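Local coordinates for chitinase (Paenibacillus sp. FPU-7, PDB 5GZT), which probably cleaves chitin and chitodextrins at internal sites, hydrolysing the beta-1,4 linkages between N-acetylglucosamine units with two family 18 glycoside hydrolase domains, at residues I187-N192 with G271-Q276; D194-L199 with S244-A249; V76-S81 with A100-A105; E33-G38 with V56-L61. All blocks are in the same frame, centred on the assembly; numbering follows the deposited sequence.

Contact 1: residues I187-N192 with G271-Q276; sequences ISTASN and GKAFVQ. With FMT (formic acid), chain G.
The hydroxyl of S191 takes the amide proton of Q276: Q276 N lies 3.1 Å from S191 OG, and the N-H...O angle of 166° shows a nearly straight bond. It is the one hydrogen bond between the two segments. A chi1 of -167° swings the S191 oxygen to the side away from the backbone N, so that it reaches past V275 to that amide. It is also hydrogen-bonded to Q196, so two backbone groups grip one hydroxyl.

The methyl of A273 packs against T189, with A273 CB 4.0 Å from T189 CB, and S191 CB rests 3.2 Å from F274 O. The extended side chain of Q276 brings its carboxamide against the backbone of N192, OE1 lying 3.3 Å from N192 C; its NE2 is hydrogen-bonded to N616.

A formic acid molecule, probably from the crystallisation liquor, lies at the ring edge of F274, with FMT O2 3.6 Å from F274 CZ. K272 NZ gives it a weak bond, and is also bonded to Y450.

Strands 187-191 and 271-275 run 18° from parallel with axes 6.3 Å apart; their backbone bonds go instead to strands 197-203 and 251-261. The chemistry therefore implies two sheet layers packed by small side chains and fastened at one end through a serine.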
# COMPACT_ATOMS: atom_id res chain seq x y z
N ILE B 187 -9.32 6.06 25.57
CA ILE B 187 -9.34 7.49 25.15
C ILE B 187 -9.17 7.60 23.60
O ILE B 187 -9.90 8.39 22.93
CB ILE B 187 -8.26 8.32 25.94
CG1 ILE B 187 -8.74 8.72 27.37
CG2 ILE B 187 -7.80 9.58 25.18
CD1 ILE B 187 -9.45 10.08 27.52
N SER B 188 -8.23 6.82 23.04
CA SER B 188 -7.71 7.02 21.66
C SER B 188 -6.46 6.19 21.36
O SER B 188 -5.82 5.64 22.27
CB SER B 188 -7.28 8.47 21.44
OG SER B 188 -6.03 8.69 22.10
N THR B 189 -6.12 6.17 20.07
CA THR B 189 -4.92 5.50 19.54
C THR B 189 -4.28 6.36 18.44
O THR B 189 -4.97 7.09 17.72
CB THR B 189 -5.27 4.20 18.80
OG1 THR B 189 -5.93 4.56 17.58
CG2 THR B 189 -6.20 3.30 19.65
N ALA B 190 -2.97 6.16 18.26
CA ALA B 190 -2.18 6.88 17.30
C ALA B 190 -1.03 6.02 16.80
O ALA B 190 -0.57 5.07 17.49
CB ALA B 190 -1.66 8.17 17.92
N SER B 191 -0.54 6.38 15.60
CA SER B 191 0.68 5.79 15.03
C SER B 191 1.64 6.92 14.71
O SER B 191 1.28 8.09 14.79
CB SER B 191 0.33 4.98 13.76
OG SER B 191 1.42 4.17 13.37
N ASN B 192 2.88 6.60 14.43
CA ASN B 192 3.82 7.60 13.92
C ASN B 192 4.54 7.03 12.72
O ASN B 192 4.37 5.86 12.41
CB ASN B 192 4.82 8.02 15.02
CG ASN B 192 5.53 6.85 15.66
OD1 ASN B 192 5.77 5.78 15.04
ND2 ASN B 192 5.82 7.01 16.93
N GLY B 271 -10.44 -2.85 20.83
CA GLY B 271 -10.57 -1.98 19.65
C GLY B 271 -9.57 -2.27 18.54
O GLY B 271 -8.78 -3.25 18.59
N LYS B 272 -9.61 -1.37 17.55
CA LYS B 272 -8.72 -1.38 16.36
C LYS B 272 -7.84 -0.15 16.39
O LYS B 272 -8.36 0.93 16.64
CB LYS B 272 -9.51 -1.25 15.08
CG LYS B 272 -10.33 -2.41 14.65
CD LYS B 272 -11.41 -1.90 13.69
CE LYS B 272 -12.32 -3.04 13.24
NZ LYS B 272 -13.19 -2.67 12.09
N ALA B 273 -6.55 -0.33 16.12
CA ALA B 273 -5.63 0.78 15.82
C ALA B 273 -5.05 0.62 14.43
O ALA B 273 -5.00 -0.49 13.89
CB ALA B 273 -4.48 0.80 16.79
N PHE B 274 -4.52 1.70 13.89
CA PHE B 274 -4.02 1.70 12.51
C PHE B 274 -2.58 2.14 12.50
O PHE B 274 -2.27 3.22 13.00
CB PHE B 274 -4.89 2.62 11.71
CG PHE B 274 -6.34 2.25 11.74
CD1 PHE B 274 -6.80 1.19 10.99
CD2 PHE B 274 -7.23 2.92 12.57
CE1 PHE B 274 -8.13 0.82 11.01
CE2 PHE B 274 -8.58 2.54 12.62
CZ PHE B 274 -9.03 1.48 11.82
N VAL B 275 -1.72 1.29 11.97
CA VAL B 275 -0.28 1.56 11.90
C VAL B 275 0.01 2.15 10.50
O VAL B 275 -0.45 1.60 9.48
CB VAL B 275 0.51 0.27 12.23
CG1 VAL B 275 1.99 0.41 11.97
CG2 VAL B 275 0.30 -0.07 13.72
N GLN B 276 0.68 3.31 10.46
CA GLN B 276 1.02 3.99 9.21
C GLN B 276 1.83 3.04 8.29
O GLN B 276 2.33 2.01 8.71
CB GLN B 276 1.85 5.26 9.49
CG GLN B 276 1.10 6.40 10.14
CD GLN B 276 2.03 7.60 10.41
OE1 GLN B 276 3.13 7.70 9.83
NE2 GLN B 276 1.60 8.51 11.27
C FMT G . -12.83 0.58 11.95
O1 FMT G . -13.98 0.21 11.64
O2 FMT G . -12.56 1.71 12.63

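Contact 2: residues D194-L199 with S244-A249; sequences DRQLVL and SDKGLA
Backbone amides of G247 and L248 bond to the carbonyls of D194 and R195, joining the turn that leads into strand 197-203 of a four-stranded antiparallel sheet to the loop after its neighbour, strand 239-243. G247 N lies 2.8 Å from D194 O and in its carbonyl plane; L248 N is 2.9 Å from R195 O. Further along, S244 N meets L197 O at 3.0 Å, while the amide of L197 gives its proton to S244 OG (167°). The hydroxyl of S244 stands between its own N and carbonyl carbon (chi1 83°), where it also donates to D245 O.

R195 bends about its CG-CD bond (chi3) and brings NH1 2.9 Å from L248 O, but from above the carbonyl plane, 62° out of it. One face of the guanidinium is covered by G247 CA, offset toward the rim. Q196 NE2 adds a weak bond to S244 O. The D194-K246 salt bridge is long, and D194 OD1 is bonded to S646.

Packing lies outside this polar set. The side chain of Q196 passes slantwise over that of K246, their CG atoms 3.6 Å apart, and L248 CD1 touches L197 CB at 3.8 Å.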
# COMPACT_ATOMS: atom_id res chain seq x y z
N ASP B 194 7.46 6.04 12.44
CA ASP B 194 8.28 4.92 12.87
C ASP B 194 7.48 3.61 13.08
O ASP B 194 8.07 2.58 13.41
CB ASP B 194 9.01 5.27 14.19
CG ASP B 194 10.21 6.22 13.98
OD1 ASP B 194 10.90 6.16 12.92
OD2 ASP B 194 10.49 7.00 14.93
N ARG B 195 6.17 3.68 12.95
CA ARG B 195 5.32 2.54 13.06
C ARG B 195 5.28 1.97 14.48
O ARG B 195 5.25 0.75 14.71
CB ARG B 195 5.66 1.53 11.93
CG ARG B 195 5.27 2.14 10.59
CD ARG B 195 5.49 1.18 9.50
NE ARG B 195 6.92 1.04 9.34
CZ ARG B 195 7.61 -0.08 9.42
NH1 ARG B 195 7.03 -1.24 9.68
NH2 ARG B 195 8.91 -0.00 9.22
N GLN B 196 5.22 2.91 15.42
CA GLN B 196 4.74 2.61 16.76
C GLN B 196 3.25 2.77 16.90
O GLN B 196 2.65 3.65 16.30
CB GLN B 196 5.36 3.52 17.79
CG GLN B 196 6.83 3.25 17.92
CD GLN B 196 7.42 4.13 18.98
OE1 GLN B 196 7.26 5.34 18.93
NE2 GLN B 196 8.07 3.54 19.96
N LEU B 197 2.69 1.88 17.69
CA LEU B 197 1.33 1.94 18.14
C LEU B 197 1.30 2.53 19.57
O LEU B 197 2.08 2.11 20.44
CB LEU B 197 0.76 0.54 18.11
CG LEU B 197 -0.73 0.40 18.37
CD1 LEU B 197 -1.53 1.41 17.60
CD2 LEU B 197 -1.21 -1.00 18.03
N VAL B 198 0.45 3.54 19.77
CA VAL B 198 0.34 4.23 21.02
C VAL B 198 -1.10 4.07 21.44
O VAL B 198 -2.00 4.47 20.69
CB VAL B 198 0.75 5.71 20.91
CG1 VAL B 198 0.46 6.47 22.21
CG2 VAL B 198 2.25 5.82 20.62
N LEU B 199 -1.31 3.46 22.63
CA LEU B 199 -2.65 3.25 23.20
C LEU B 199 -2.83 4.05 24.47
O LEU B 199 -2.12 3.82 25.45
CB LEU B 199 -2.84 1.79 23.53
CG LEU B 199 -2.88 0.94 22.29
CD1 LEU B 199 -2.71 -0.54 22.62
CD2 LEU B 199 -4.19 1.20 21.54
N SER B 244 4.21 0.71 21.95
CA SER B 244 4.82 -0.48 21.35
C SER B 244 6.19 -0.19 20.90
O SER B 244 6.62 0.96 20.89
CB SER B 244 4.05 -0.91 20.09
OG SER B 244 4.47 -0.13 18.95
N ASP B 245 6.85 -1.22 20.43
CA ASP B 245 8.12 -1.07 19.76
C ASP B 245 7.88 -0.45 18.40
O ASP B 245 6.78 -0.55 17.83
CB ASP B 245 8.81 -2.42 19.52
CG ASP B 245 9.28 -3.10 20.80
OD1 ASP B 245 9.75 -2.41 21.73
OD2 ASP B 245 9.19 -4.34 20.82
N LYS B 246 8.94 0.14 17.87
CA LYS B 246 8.96 0.69 16.51
C LYS B 246 8.84 -0.41 15.50
O LYS B 246 9.21 -1.56 15.76
CB LYS B 246 10.26 1.41 16.24
CG LYS B 246 10.31 2.71 17.00
CD LYS B 246 11.66 3.36 16.96
CE LYS B 246 11.57 4.61 17.82
NZ LYS B 246 12.80 5.42 17.68
N GLY B 247 8.36 -0.03 14.31
CA GLY B 247 8.45 -0.91 13.15
C GLY B 247 7.39 -1.99 13.08
O GLY B 247 7.65 -3.06 12.54
N LEU B 248 6.20 -1.73 13.60
CA LEU B 248 5.10 -2.70 13.45
C LEU B 248 4.61 -2.74 12.01
O LEU B 248 4.64 -1.73 11.33
CB LEU B 248 3.92 -2.32 14.34
CG LEU B 248 4.20 -2.44 15.86
CD1 LEU B 248 2.91 -2.28 16.63
CD2 LEU B 248 4.83 -3.76 16.18
N ALA B 249 4.07 -3.88 11.61
CA ALA B 249 3.51 -4.06 10.27
C ALA B 249 2.41 -3.07 10.02
O ALA B 249 1.54 -2.83 10.88
CB ALA B 249 2.97 -5.46 10.06

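Contact 3: residues V76-S81 with A100-A105; sequences VDVAAS and ASSKDA
S102 carries this contact with one hydroxyl directed into the backbone of the 76-81 segment. Its OG stands beside its own backbone N and opposite the carbonyl carbon across the CA-CB bond (chi1 -61°), a setting that places the oxygen between V78 and A80. There it accepts the amide proton of A80, with A80 N 3.1 Å from S102 OG and an N-H...O angle of 166°. The same oxygen is 2.9 Å from V78 O; a bond in that direction is weak, and which acceptor the proton uses is not settled. A79, in between, turns its methyl away from the 100-105 segment, and its CA passes close to the hydroxyl. V78 adds its CG1 branch, set anti to the backbone N, at 3.8 Å from S102 OG, so the buried hydroxyl has an apolar neighbour beside its polar ones.

Farther along, the chains meet through CA-H...O contacts. S102 CA lies 3.2 Å from A80 O, and S81 CA 3.3 Å from S101 O. The hydroxyl of S81 takes no part here: it is hydrogen-bonded to D59 in the preceding turn of the chain.

The conformation of the 100-105 segment supports this placement. S102 is the centre of an inverse gamma turn and opens a type II beta turn that ends at A105, closed by A105 N to S102 O at 3.0 Å. The arrangement belongs to a corner where the chain passes from one parallel sheet to another: strands 72-78 and 92-98 are neighbours in one sheet, and the turn leads into strand 106-109 of the other, as in a beta-solenoid.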
# COMPACT_ATOMS: atom_id res chain seq x y z
N VAL B 76 -50.95 20.75 23.25
CA VAL B 76 -51.78 21.25 24.33
C VAL B 76 -51.28 22.63 24.61
O VAL B 76 -50.10 22.81 24.92
CB VAL B 76 -51.61 20.43 25.61
CG1 VAL B 76 -52.43 21.05 26.76
CG2 VAL B 76 -51.96 19.01 25.34
N ASP B 77 -52.23 23.54 24.67
CA ASP B 77 -52.01 24.94 24.67
C ASP B 77 -52.70 25.64 25.81
O ASP B 77 -53.95 25.62 25.84
CB ASP B 77 -52.65 25.48 23.37
CG ASP B 77 -51.69 26.11 22.52
OD1 ASP B 77 -50.84 25.39 21.91
OD2 ASP B 77 -51.79 27.34 22.55
N VAL B 78 -51.95 26.33 26.67
CA VAL B 78 -52.53 27.03 27.79
C VAL B 78 -52.46 28.50 27.39
O VAL B 78 -51.38 29.10 27.40
CB VAL B 78 -51.74 26.77 29.07
CG1 VAL B 78 -52.37 27.43 30.25
CG2 VAL B 78 -51.51 25.29 29.27
N ALA B 79 -53.63 29.08 27.10
CA ALA B 79 -53.76 30.41 26.51
C ALA B 79 -54.89 31.12 27.23
O ALA B 79 -55.94 31.44 26.64
CB ALA B 79 -54.07 30.23 25.01
N ALA B 80 -54.73 31.29 28.54
CA ALA B 80 -55.85 31.69 29.38
C ALA B 80 -55.29 32.58 30.45
O ALA B 80 -54.37 32.19 31.19
CB ALA B 80 -56.57 30.45 29.94
N SER B 81 -55.78 33.83 30.49
CA SER B 81 -55.28 34.85 31.46
C SER B 81 -55.72 34.66 32.91
O SER B 81 -55.13 35.26 33.84
CB SER B 81 -55.65 36.29 30.99
OG SER B 81 -57.07 36.49 31.00
N ALA B 100 -48.08 33.65 26.43
CA ALA B 100 -47.70 34.89 27.07
C ALA B 100 -48.84 35.48 27.86
O ALA B 100 -48.61 36.27 28.83
CB ALA B 100 -47.23 35.93 25.99
N SER B 101 -50.05 35.18 27.43
CA SER B 101 -51.21 35.62 28.21
C SER B 101 -51.44 34.91 29.57
O SER B 101 -52.24 35.42 30.39
CB SER B 101 -52.46 35.47 27.37
OG SER B 101 -52.55 36.56 26.47
N SER B 102 -50.79 33.77 29.83
CA SER B 102 -51.25 32.88 30.94
C SER B 102 -50.55 33.20 32.21
O SER B 102 -49.70 32.44 32.72
CB SER B 102 -51.05 31.44 30.58
OG SER B 102 -51.80 31.11 29.44
N LYS B 103 -50.88 34.37 32.72
CA LYS B 103 -50.20 34.95 33.86
C LYS B 103 -50.25 33.99 35.07
O LYS B 103 -51.30 33.44 35.36
CB LYS B 103 -50.87 36.28 34.24
CG LYS B 103 -50.20 37.01 35.39
CD LYS B 103 -48.89 37.69 34.98
CE LYS B 103 -48.12 38.22 36.19
NZ LYS B 103 -48.81 39.32 36.93
N ASP B 104 -49.10 33.80 35.73
CA ASP B 104 -49.00 32.90 36.92
C ASP B 104 -49.41 31.48 36.60
O ASP B 104 -49.87 30.76 37.47
CB ASP B 104 -49.91 33.39 38.05
CG ASP B 104 -49.48 34.74 38.61
OD1 ASP B 104 -48.27 35.01 38.63
OD2 ASP B 104 -50.37 35.50 39.09
N ALA B 105 -49.28 31.08 35.35
CA ALA B 105 -49.58 29.69 34.95
C ALA B 105 -48.92 28.64 35.90
O ALA B 105 -47.80 28.86 36.38
CB ALA B 105 -49.17 29.43 33.51

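Contact 4: residues E33-G38 with V56-L61; sequences EVIIAG and VLKDLL
I35 and I36 pair in parallel with V56 and L57, and three backbone bonds set the register: V56 N to V34 O, I36 N to V56 O (2.8 Å) and K58 N to I36 O. The last continues the pairing one residue past strand 55-57.

Side chains divide between the two faces of the sheet. I36 and L57 share one face, where their CD1 atoms are 4.2 Å apart. I36 CG2, which chi1 of -57° turns anti to the backbone N, comes within 3.7 Å of L61 CD1, the two side chains lying alongside and pointing the same way. V67 of the neighbouring sheet touches I36, L57 and L61.

On the face of I35 and V56 the partners are the apolar parts of charged residues. K58, bent at chi2, lays its CG 3.5 Å from I35 CG2. The extended chain of E33 carries OE2 to 3.5 Å from V56 CG2, leaving it 5.5 Å from K58 NZ, a distance that permits attraction at most. Beyond the strands, the methyl of A37 meets L60 CB at 3.8 Å, where a type I turn from K58 to L61 folds the chain.

One face is thus apolar and turned to the next sheet, the other mixed, carrying aliphatic stems and opposite charges, while the backbone bonds fix the alignment.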
# COMPACT_ATOMS: atom_id res chain seq x y z
N GLU B 33 -60.56 18.58 18.24
CA GLU B 33 -59.91 19.52 19.13
C GLU B 33 -60.85 19.80 20.30
O GLU B 33 -62.00 20.22 20.07
CB GLU B 33 -59.57 20.86 18.38
CG GLU B 33 -59.09 22.03 19.28
CD GLU B 33 -58.69 23.30 18.52
OE1 GLU B 33 -58.08 23.15 17.46
OE2 GLU B 33 -58.95 24.44 19.00
N VAL B 34 -60.35 19.64 21.53
CA VAL B 34 -61.07 20.07 22.73
C VAL B 34 -60.73 21.51 23.16
O VAL B 34 -59.57 21.81 23.49
CB VAL B 34 -60.75 19.12 23.93
CG1 VAL B 34 -61.65 19.43 25.12
CG2 VAL B 34 -60.81 17.65 23.51
N ILE B 35 -61.71 22.39 23.22
CA ILE B 35 -61.50 23.77 23.57
C ILE B 35 -62.09 23.91 24.93
O ILE B 35 -63.30 23.70 25.10
CB ILE B 35 -62.27 24.78 22.62
CG1 ILE B 35 -61.66 24.82 21.23
CG2 ILE B 35 -62.27 26.19 23.19
CD1 ILE B 35 -62.13 23.69 20.36
N ILE B 36 -61.27 24.36 25.87
CA ILE B 36 -61.64 24.40 27.28
C ILE B 36 -61.90 25.81 27.76
O ILE B 36 -60.99 26.66 27.82
CB ILE B 36 -60.58 23.68 28.18
CG1 ILE B 36 -60.42 22.24 27.69
CG2 ILE B 36 -61.01 23.74 29.62
CD1 ILE B 36 -59.52 21.36 28.53
N ALA B 37 -63.17 26.02 28.13
CA ALA B 37 -63.64 27.24 28.77
C ALA B 37 -64.31 26.89 30.08
O ALA B 37 -65.09 27.69 30.62
CB ALA B 37 -64.61 27.99 27.85
N GLY B 38 -64.04 25.70 30.60
CA GLY B 38 -64.45 25.38 31.94
C GLY B 38 -63.72 24.20 32.53
O GLY B 38 -62.73 23.74 31.99
N VAL B 56 -56.87 23.05 23.97
CA VAL B 56 -56.55 24.45 24.15
C VAL B 56 -57.35 24.91 25.31
O VAL B 56 -58.56 24.70 25.30
CB VAL B 56 -57.02 25.38 22.94
CG1 VAL B 56 -56.51 26.81 23.15
CG2 VAL B 56 -56.60 24.85 21.59
N LEU B 57 -56.73 25.59 26.29
CA LEU B 57 -57.40 26.25 27.39
C LEU B 57 -57.54 27.68 26.93
O LEU B 57 -56.50 28.35 26.72
CB LEU B 57 -56.58 26.17 28.70
CG LEU B 57 -56.59 24.77 29.36
CD1 LEU B 57 -56.03 23.74 28.42
CD2 LEU B 57 -55.87 24.80 30.68
N LYS B 58 -58.76 28.15 26.70
CA LYS B 58 -58.97 29.48 26.06
C LYS B 58 -59.14 30.55 27.06
O LYS B 58 -59.29 30.26 28.27
CB LYS B 58 -60.17 29.48 25.14
CG LYS B 58 -59.94 28.72 23.85
CD LYS B 58 -59.77 29.67 22.69
CE LYS B 58 -59.60 28.86 21.43
NZ LYS B 58 -59.06 29.72 20.37
N ASP B 59 -59.12 31.81 26.58
CA ASP B 59 -59.20 32.96 27.51
C ASP B 59 -60.57 33.00 28.29
O ASP B 59 -60.66 33.64 29.34
CB ASP B 59 -58.83 34.34 26.81
CG ASP B 59 -58.53 35.48 27.83
OD1 ASP B 59 -57.75 35.34 28.82
OD2 ASP B 59 -59.09 36.58 27.67
N LEU B 60 -61.59 32.29 27.79
CA LEU B 60 -62.92 32.19 28.47
C LEU B 60 -62.86 31.31 29.78
O LEU B 60 -63.76 31.42 30.65
CB LEU B 60 -63.98 31.69 27.46
CG LEU B 60 -64.01 32.38 26.04
CD1 LEU B 60 -63.94 31.38 24.85
CD2 LEU B 60 -65.16 33.38 25.88
N LEU B 61 -61.80 30.48 29.91
CA LEU B 61 -61.56 29.70 31.14
C LEU B 61 -61.71 30.54 32.41
O LEU B 61 -61.01 31.52 32.56
CB LEU B 61 -60.15 29.09 31.15
CG LEU B 61 -59.97 28.00 32.21
CD1 LEU B 61 -60.71 26.75 31.77
CD2 LEU B 61 -58.51 27.63 32.40

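Along the chain, contact 4 closes first, then contact 3, and both precede the other two. Contacts 3 and 4 have centres 11 Å apart in the N-terminal beta-solenoid-like region: strands 55-57 and 72-78 are neighbours in one parallel sheet, joined by D77 O to L57 N and by S81 OG to D59 OD1. Contacts 1 and 2, with centres 9 Å apart, share the neighbouring strands 184-191 and 197-203; contact 2 falls within the sequence that contact 1 spans, and strand 264-284 continues into the first family 18 barrel. Nearest atoms of contacts 1 and 3 are about 43 Å apart, so the two pairs lie in well-separated regions of this multidomain protein and do not touch.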